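Local atomic coordinates of putative uncharacterized protein (Chaetomium thermophilum, PDB entry 4XRI), a protein that probably serves as the nuclear transport receptor importin beta, importing protein cargo and binding a small GTPase. Residues Ala184-Val189 against Asn228-Val233; Gln191-Glu196 against Phe204-Ala209; His142-Asn147 against Leu160-Phe165. The protein carries 2 engineered substitutions. One frame throughout, in Å; residues are numbered along the deposited sequence.

Interaction 1 (Ala184-Val189 against Asn228-Val233); sequences AILTAV and NYIMQV
The phenol ring of Tyr229 reaches across from helix 224-238 to helix 182-193 and meets Thr187 edge-on and Leu186 at a slant. Thr187 CA lies near the plane of the ring, 4.0 Å from Tyr229 OH, and the methyl Thr187 CG2 sits alongside at 4.2 Å from the same oxygen. Leu186 approaches nearest the CD1 and CE1 atoms: its CD2 is 4.1 Å from Tyr229 CD1, while its CG is 4.2 Å from Tyr229 CE1. The leucine and tyrosine lie alongside each other, pointing opposite ways. Each has CG placed opposite the backbone N, at chi1 177° for Leu186 and -165° for Tyr229, and this swing carries both across the gap. The other branch of the leucine serves Ile230. Leu186 CD1 rests 3.9 Å from Ile230 CG1, the two side chains lying roughly perpendicular, so the branched leucine fills the space between a ring and an aliphatic chain. Replacing Leu186 by an alanine would probably open a gap beside Ile230 CG1 and leave the Tyr229 ring less restrained on its CD1 side.

The short helical segments run nearly parallel, 18° apart, with axes 11.3 Å from each other, a wide spacing bridged chiefly by Leu186, Tyr229 and Ile230. Thr187 suits the partly exposed border: its OG1 is hydrogen-bonded to Asn183 O one turn back, and CG2, on the other branch, is the methyl near Tyr229 OH. Arg194 also touches the Tyr229 ring, and a glycerol, probably from the crystallisation liquor, lies close by. No hydrogen bond joins the two segments; apolar packing of this kind fixes no precise direction, which is consistent with a highly flexible HEAT-repeat protein.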
loop_
_atom_site.group_PDB
_atom_site.type_symbol
_atom_site.label_atom_id
_atom_site.label_comp_id
_atom_site.label_asym_id
_atom_site.label_seq_id
_atom_site.Cartn_x
_atom_site.Cartn_y
_atom_site.Cartn_z
ATOM N N ALA A 184 6.694 30.675 23.688
ATOM C CA ALA A 184 6.689 30.245 25.082
ATOM C C ALA A 184 6.797 28.728 25.176
ATOM O O ALA A 184 7.539 28.195 26.003
ATOM C CB ALA A 184 5.433 30.731 25.786
ATOM N N ILE A 185 6.050 28.041 24.318
ATOM C CA ILE A 185 6.074 26.585 24.263
ATOM C C ILE A 185 7.434 26.074 23.797
ATOM O O ILE A 185 8.012 25.171 24.404
ATOM C CB ILE A 185 4.977 26.050 23.331
ATOM C CG1 ILE A 185 3.599 26.307 23.939
ATOM C CG2 ILE A 185 5.173 24.566 23.074
ATOM C CD1 ILE A 185 2.456 25.991 22.999
ATOM N N LEU A 186 7.941 26.663 22.718
ATOM C CA LEU A 186 9.232 26.272 22.163
ATOM C C LEU A 186 10.355 26.482 23.171
ATOM O O LEU A 186 11.246 25.643 23.308
ATOM C CB LEU A 186 9.527 27.056 20.883
ATOM C CG LEU A 186 10.890 26.773 20.246
ATOM C CD1 LEU A 186 11.005 25.303 19.871
ATOM C CD2 LEU A 186 11.120 27.665 19.033
ATOM N N THR A 187 10.303 27.606 23.878
ATOM C CA THR A 187 11.306 27.917 24.888
ATOM C C THR A 187 11.277 26.880 26.007
ATOM O O THR A 187 12.322 26.428 26.475
ATOM C CB THR A 187 11.091 29.323 25.483
ATOM O OG1 THR A 187 11.312 30.312 24.469
ATOM C CG2 THR A 187 12.051 29.573 26.633
ATOM N N ALA A 188 10.072 26.494 26.412
ATOM C CA ALA A 188 9.894 25.547 27.508
ATOM C C ALA A 188 10.457 24.167 27.170
ATOM O O ALA A 188 11.130 23.548 27.996
ATOM C CB ALA A 188 8.421 25.435 27.878
ATOM N N VAL A 189 10.187 23.686 25.959
ATOM C CA VAL A 189 10.612 22.342 25.580
ATOM C C VAL A 189 12.112 22.287 25.280
ATOM O O VAL A 189 12.774 21.297 25.592
ATOM C CB VAL A 189 9.815 21.809 24.360
ATOM C CG1 VAL A 189 8.320 21.868 24.648
ATOM C CG2 VAL A 189 10.146 22.573 23.093
ATOM N N ASN A 228 18.333 27.285 14.194
ATOM C CA ASN A 228 19.566 27.043 14.938
ATOM C C ASN A 228 19.301 26.705 16.402
ATOM O O ASN A 228 19.998 25.882 16.994
ATOM C CB ASN A 228 20.487 28.260 14.840
ATOM C CG ASN A 228 21.020 28.474 13.437
ATOM O OD1 ASN A 228 21.530 27.548 12.805
ATOM N ND2 ASN A 228 20.898 29.698 12.939
ATOM N N TYR A 229 18.290 27.356 16.971
ATOM C CA TYR A 229 17.843 27.105 18.338
ATOM C C TYR A 229 17.534 25.625 18.536
ATOM O O TYR A 229 18.130 24.958 19.381
ATOM C CB TYR A 229 16.610 27.966 18.644
ATOM C CG TYR A 229 16.233 28.090 20.105
ATOM C CD1 TYR A 229 14.964 27.733 20.547
ATOM C CD2 TYR A 229 17.136 28.583 21.040
ATOM C CE1 TYR A 229 14.604 27.855 21.880
ATOM C CE2 TYR A 229 16.785 28.708 22.376
ATOM C CZ TYR A 229 15.520 28.342 22.789
ATOM O OH TYR A 229 15.174 28.465 24.115
ATOM N N ILE A 230 16.610 25.124 17.725
ATOM C CA ILE A 230 16.172 23.737 17.784
ATOM C C ILE A 230 17.290 22.762 17.423
ATOM O O ILE A 230 17.496 21.764 18.111
ATOM C CB ILE A 230 14.975 23.507 16.849
ATOM C CG1 ILE A 230 13.781 24.332 17.327
ATOM C CG2 ILE A 230 14.624 22.033 16.773
ATOM C CD1 ILE A 230 12.657 24.426 16.322
ATOM N N MET A 231 18.019 23.061 16.353
ATOM C CA MET A 231 19.080 22.171 15.892
ATOM C C MET A 231 20.210 22.051 16.912
ATOM O O MET A 231 20.806 20.982 17.062
ATOM C CB MET A 231 19.636 22.648 14.547
ATOM C CG MET A 231 18.639 22.546 13.395
ATOM S SD MET A 231 17.940 20.892 13.226
ATOM C CE MET A 231 19.378 19.975 12.683
ATOM N N GLN A 232 20.499 23.139 17.619
ATOM C CA GLN A 232 21.569 23.118 18.610
ATOM C C GLN A 232 21.257 22.149 19.745
ATOM O O GLN A 232 22.101 21.340 20.122
ATOM C CB GLN A 232 21.820 24.521 19.169
ATOM C CG GLN A 232 23.054 24.633 20.063
ATOM C CD GLN A 232 22.786 24.225 21.500
ATOM O OE1 GLN A 232 21.683 24.409 22.016
ATOM N NE2 GLN A 232 23.795 23.658 22.151
ATOM N N VAL A 233 20.043 22.228 20.280
ATOM C CA VAL A 233 19.661 21.397 21.413
ATOM C C VAL A 233 19.499 19.936 20.994
ATOM O O VAL A 233 19.774 19.028 21.776
ATOM C CB VAL A 233 18.354 21.907 22.087
ATOM C CG1 VAL A 233 17.131 21.609 21.245
ATOM C CG2 VAL A 233 18.204 21.294 23.467
#

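Interaction 2 (Gln191-Glu196 against Phe204-Ala209); sequences QGARKE and FAAITA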
loop_
_atom_site.group_PDB
_atom_site.type_symbol
_atom_site.label_atom_id
_atom_site.label_comp_id
_atom_site.label_asym_id
_atom_site.label_seq_id
_atom_site.Cartn_x
_atom_site.Cartn_y
_atom_site.Cartn_z
ATOM N N GLN A 191 14.489 24.429 26.502
ATOM C CA GLN A 191 15.195 24.625 27.763
ATOM C C GLN A 191 15.127 23.376 28.628
ATOM O O GLN A 191 16.047 23.084 29.389
ATOM C CB GLN A 191 14.627 25.819 28.527
ATOM C CG GLN A 191 15.028 27.164 27.946
ATOM C CD GLN A 191 14.568 28.336 28.791
ATOM O OE1 GLN A 191 13.788 28.175 29.731
ATOM N NE2 GLN A 191 15.056 29.528 28.461
ATOM N N GLY A 192 14.037 22.630 28.503
ATOM C CA GLY A 192 13.886 21.400 29.252
ATOM C C GLY A 192 14.803 20.311 28.730
ATOM O O GLY A 192 15.173 19.399 29.462
ATOM N N ALA A 193 15.167 20.410 27.455
ATOM C CA ALA A 193 15.935 19.363 26.783
ATOM C C ALA A 193 17.443 19.575 26.896
ATOM O O ALA A 193 18.226 18.661 26.638
ATOM C CB ALA A 193 15.532 19.283 25.318
ATOM N N ARG A 194 17.845 20.782 27.285
ATOM C CA ARG A 194 19.261 21.136 27.340
ATOM C C ARG A 194 20.015 20.371 28.418
ATOM O O ARG A 194 19.427 19.899 29.389
ATOM C CB ARG A 194 19.423 22.640 27.561
ATOM C CG ARG A 194 19.440 23.433 26.273
ATOM C CD ARG A 194 19.440 24.924 26.532
ATOM N NE ARG A 194 19.455 25.680 25.285
ATOM C CZ ARG A 194 19.181 26.976 25.193
ATOM N NH1 ARG A 194 18.863 27.667 26.279
ATOM N NH2 ARG A 194 19.219 27.579 24.013
ATOM N N LYS A 195 21.327 20.258 28.236
ATOM C CA LYS A 195 22.169 19.531 29.180
ATOM C C LYS A 195 22.286 20.287 30.497
ATOM O O LYS A 195 22.669 19.719 31.519
ATOM C CB LYS A 195 23.558 19.279 28.587
ATOM C CG LYS A 195 24.401 20.524 28.362
ATOM C CD LYS A 195 25.780 20.143 27.836
ATOM C CE LYS A 195 26.639 21.363 27.545
ATOM N NZ LYS A 195 26.031 22.240 26.509
ATOM N N GLU A 196 21.943 21.571 30.469
ATOM C CA GLU A 196 21.918 22.380 31.681
ATOM C C GLU A 196 20.784 21.933 32.600
ATOM O O GLU A 196 20.771 22.252 33.788
ATOM C CB GLU A 196 21.774 23.866 31.343
ATOM C CG GLU A 196 23.036 24.503 30.779
ATOM C CD GLU A 196 23.299 24.116 29.335
ATOM O OE1 GLU A 196 22.349 23.677 28.653
ATOM O OE2 GLU A 196 24.456 24.250 28.885
ATOM N N PHE A 204 14.497 13.836 28.687
ATOM C CA PHE A 204 13.908 12.878 27.757
ATOM C C PHE A 204 12.488 13.278 27.375
ATOM O O PHE A 204 12.099 13.194 26.211
ATOM C CB PHE A 204 13.893 11.467 28.343
ATOM C CG PHE A 204 13.192 10.468 27.467
ATOM C CD1 PHE A 204 13.730 10.117 26.243
ATOM C CD2 PHE A 204 11.994 9.894 27.859
ATOM C CE1 PHE A 204 13.094 9.208 25.424
ATOM C CE2 PHE A 204 11.350 8.981 27.042
ATOM C CZ PHE A 204 11.904 8.637 25.822
ATOM N N ALA A 205 11.719 13.713 28.369
ATOM C CA ALA A 205 10.351 14.155 28.144
ATOM C C ALA A 205 10.333 15.382 27.239
ATOM O O ALA A 205 9.467 15.523 26.376
ATOM C CB ALA A 205 9.666 14.459 29.465
ATOM N N ALA A 206 11.308 16.263 27.439
ATOM C CA ALA A 206 11.386 17.510 26.689
ATOM C C ALA A 206 11.779 17.284 25.234
ATOM O O ALA A 206 11.193 17.880 24.330
ATOM C CB ALA A 206 12.369 18.455 27.354
ATOM N N ILE A 207 12.772 16.430 25.006
ATOM C CA ILE A 207 13.236 16.171 23.649
ATOM C C ILE A 207 12.169 15.404 22.867
ATOM O O ILE A 207 12.014 15.588 21.661
ATOM C CB ILE A 207 14.582 15.395 23.636
ATOM C CG1 ILE A 207 15.217 15.438 22.244
ATOM C CG2 ILE A 207 14.416 13.963 24.124
ATOM C CD1 ILE A 207 15.727 16.798 21.846
ATOM N N THR A 208 11.415 14.565 23.572
ATOM C CA THR A 208 10.317 13.821 22.969
ATOM C C THR A 208 9.201 14.777 22.573
ATOM O O THR A 208 8.619 14.664 21.494
ATOM C CB THR A 208 9.758 12.753 23.927
ATOM O OG1 THR A 208 10.821 11.900 24.363
ATOM C CG2 THR A 208 8.686 11.920 23.235
ATOM N N ALA A 209 8.914 15.719 23.464
ATOM C CA ALA A 209 7.876 16.713 23.230
ATOM C C ALA A 209 8.246 17.615 22.058
ATOM O O ALA A 209 7.385 18.002 21.267
ATOM C CB ALA A 209 7.641 17.538 24.483
#
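The turn of helix 200-212 that brings Ala206 against Gly192 and Ala193 is fastened at Phe204 O, a carbonyl oxygen that takes two hydrogen bonds from Thr208. The hydroxyl bond, Thr208 OG1 to Phe204 O, is short at 2.6 Å; OG1 stands 30° out of the carbonyl plane. Thr208 N reaches the oxygen from the opposite face, as the ordinary helical bond. OG1 also sits 3.6 Å above the plane of the Phe204 ring, so threonine satisfies its hydroxyl within the helix and at the same time places OG1 over the ring centre.

The closest part of the contact is made by glycine and alanine. Ala206 CB presses on the backbone of the other segment, 3.4 Å from Gly192 C and equally far from Ala193 N. Glycine fits this place, because a CB on Gly192 would fall only 3.1 Å from Ala206 CB. Ala193 CB then lies 3.9 Å from Ala206 CB and also meets Ile207, nearest at its backbone N, with the side-chain CD1 at 4.3 Å. The CA atoms of Ala193 and Ala206 are 4.9 Å apart, a spacing that suits small residues.

Arg203 NE, just before the second segment, hydrogen-bonds to Ala193 O. The contact thus joins consecutive helices 182-193 and 200-212 near their short connection, with Val233 of helix 224-238 packing on Ala193 and Leu160 of helix 153-168 on Ala206.

Interaction 3 (His142-Asn147 against Leu160-Phe165); sequences HALVRN and LTAIGF
Leu144 leaves helix 140-150 pointing at Ile163, and its first carbon already makes contact: Leu144 CB is 3.8 Å from Ile163 CG1. Beyond CG the chain forks. Leu144 CD1 stays with the isoleucine, 4.2 Å from the same CG1, whereas CD2 goes to Ala162, whose CB is 4.2 Å away. With CG set opposite the carbonyl carbon, at chi1 -68°, the leucine runs beside Ile163, each side chain heading for the other's helix. Ala162 is small enough for the leucine tip to lie against the helix surface.

Ile163 extends the contact the other way. Its CD1 reaches over the backbone of the first helix, 3.9 Å from Leu144 O and 4.1 Å from Val145 N, and approaches the methyl Val145 CG2 at 4.4 Å. The slim ethyl arm of isoleucine suits a place against the main chain. No hydrogen bond crosses the contact; the side chains that meet are all apolar.

The short segments cross at -137°, with axes 9.4 Å apart, as two sequence-adjacent helices turned back on each other in a helical hairpin. Helix 114-131 packs on one flank of helix 153-168, through Ala121 on Ala162, while Ile185 of helix 182-193 covers both Val145 and Ile163, placing this hairpin in the continuous stack of helices.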
loop_
_atom_site.group_PDB
_atom_site.type_symbol
_atom_site.label_atom_id
_atom_site.label_comp_id
_atom_site.label_asym_id
_atom_site.label_seq_id
_atom_site.Cartn_x
_atom_site.Cartn_y
_atom_site.Cartn_z
ATOM N N HIS A 142 -0.757 28.272 29.492
ATOM C CA HIS A 142 0.078 29.035 30.414
ATOM C C HIS A 142 0.474 28.164 31.602
ATOM O O HIS A 142 1.616 28.201 32.058
ATOM C CB HIS A 142 -0.648 30.294 30.894
ATOM C CG HIS A 142 0.183 31.173 31.779
ATOM N ND1 HIS A 142 1.139 32.034 31.287
ATOM C CD2 HIS A 142 0.200 31.317 33.124
ATOM C CE1 HIS A 142 1.710 32.674 32.293
ATOM N NE2 HIS A 142 1.160 32.257 33.418
ATOM N N ALA A 143 -0.477 27.376 32.090
ATOM C CA ALA A 143 -0.245 26.493 33.225
ATOM C C ALA A 143 0.732 25.380 32.858
ATOM O O ALA A 143 1.613 25.035 33.644
ATOM C CB ALA A 143 -1.558 25.907 33.720
ATOM N N LEU A 144 0.569 24.824 31.660
ATOM C CA LEU A 144 1.441 23.755 31.183
ATOM C C LEU A 144 2.874 24.241 30.991
ATOM O O LEU A 144 3.825 23.564 31.377
ATOM C CB LEU A 144 0.908 23.175 29.870
ATOM C CG LEU A 144 -0.405 22.393 29.936
ATOM C CD1 LEU A 144 -0.811 21.919 28.546
ATOM C CD2 LEU A 144 -0.281 21.217 30.893
ATOM N N VAL A 145 3.019 25.413 30.383
ATOM C CA VAL A 145 4.334 26.010 30.170
ATOM C C VAL A 145 4.992 26.334 31.507
ATOM O O VAL A 145 6.192 26.127 31.690
ATOM C CB VAL A 145 4.242 27.294 29.312
ATOM C CG1 VAL A 145 5.550 28.067 29.351
ATOM C CG2 VAL A 145 3.868 26.951 27.879
ATOM N N ARG A 146 4.191 26.828 32.445
ATOM C CA ARG A 146 4.682 27.150 33.780
ATOM C C ARG A 146 5.146 25.879 34.488
ATOM O O ARG A 146 6.235 25.838 35.063
ATOM C CB ARG A 146 3.596 27.858 34.594
ATOM C CG ARG A 146 4.082 28.474 35.894
ATOM C CD ARG A 146 2.943 29.187 36.605
ATOM N NE ARG A 146 3.276 29.535 37.984
ATOM C CZ ARG A 146 3.651 30.746 38.386
ATOM N NH1 ARG A 146 3.930 30.964 39.664
ATOM N NH2 ARG A 146 3.741 31.741 37.515
ATOM N N ASN A 147 4.315 24.841 34.433
ATOM C CA ASN A 147 4.665 23.542 34.997
ATOM C C ASN A 147 5.954 22.987 34.400
ATOM O O ASN A 147 6.806 22.462 35.115
ATOM C CB ASN A 147 3.538 22.531 34.777
ATOM C CG ASN A 147 2.289 22.857 35.569
ATOM O OD1 ASN A 147 2.284 23.764 36.398
ATOM N ND2 ASN A 147 1.224 22.102 35.324
ATOM N N LEU A 160 5.278 18.497 29.925
ATOM C CA LEU A 160 5.977 18.475 28.647
ATOM C C LEU A 160 5.295 17.493 27.706
ATOM O O LEU A 160 5.097 17.775 26.526
ATOM C CB LEU A 160 7.447 18.097 28.841
ATOM C CG LEU A 160 8.345 19.196 29.406
ATOM C CD1 LEU A 160 9.673 18.616 29.860
ATOM C CD2 LEU A 160 8.558 20.281 28.361
ATOM N N THR A 161 4.928 16.341 28.256
ATOM C CA THR A 161 4.245 15.297 27.505
ATOM C C THR A 161 2.879 15.770 27.008
ATOM O O THR A 161 2.483 15.482 25.877
ATOM C CB THR A 161 4.072 14.031 28.369
ATOM O OG1 THR A 161 5.362 13.516 28.727
ATOM C CG2 THR A 161 3.311 12.965 27.615
ATOM N N ALA A 162 2.171 16.509 27.858
ATOM C CA ALA A 162 0.860 17.044 27.506
ATOM C C ALA A 162 0.978 18.098 26.413
ATOM O O ALA A 162 0.178 18.132 25.477
ATOM C CB ALA A 162 0.173 17.626 28.736
ATOM N N ILE A 163 1.987 18.955 26.541
ATOM C CA ILE A 163 2.282 19.970 25.537
ATOM C C ILE A 163 2.547 19.330 24.175
ATOM O O ILE A 163 2.045 19.792 23.148
ATOM C CB ILE A 163 3.494 20.829 25.956
ATOM C CG1 ILE A 163 3.099 21.791 27.081
ATOM C CG2 ILE A 163 4.044 21.602 24.769
ATOM C CD1 ILE A 163 4.276 22.529 27.690
ATOM N N GLY A 164 3.327 18.255 24.180
ATOM C CA GLY A 164 3.646 17.530 22.964
ATOM C C GLY A 164 2.419 16.912 22.321
ATOM O O GLY A 164 2.248 16.973 21.104
ATOM N N PHE A 165 1.564 16.315 23.148
ATOM C CA PHE A 165 0.317 15.707 22.686
ATOM C C PHE A 165 -0.578 16.729 22.000
ATOM O O PHE A 165 -1.171 16.455 20.956
ATOM C CB PHE A 165 -0.442 15.067 23.854
ATOM C CG PHE A 165 0.182 13.802 24.370
ATOM C CD1 PHE A 165 1.238 13.208 23.702
ATOM C CD2 PHE A 165 -0.302 13.199 25.520
ATOM C CE1 PHE A 165 1.806 12.043 24.174
ATOM C CE2 PHE A 165 0.258 12.031 25.995
ATOM C CZ PHE A 165 1.315 11.450 25.320
#

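None of the three contacts has a hydrogen bond across it, but their depth differs. Interactions 2 and 3 are buried and each joins helices that follow one another in sequence; interaction 1 bridges helices farther apart in the chain and is partly exposed. Helix 182-193 serves both interactions 1 and 2, and Val233 CG2, from interaction 1, meets Ala193 CB of interaction 2 at 3.8 Å. Interaction 3 is coupled to both through direct side-chain packing: Ile185 CG2 against Ile163 CG2 at 3.6 Å, and Ala206 CB against Leu160 CD1 at 3.7 Å. Chemistry follows spacing: glycine and alanine where backbones close in, leucine and isoleucine at the larger spacings, joined by tyrosine in the widest.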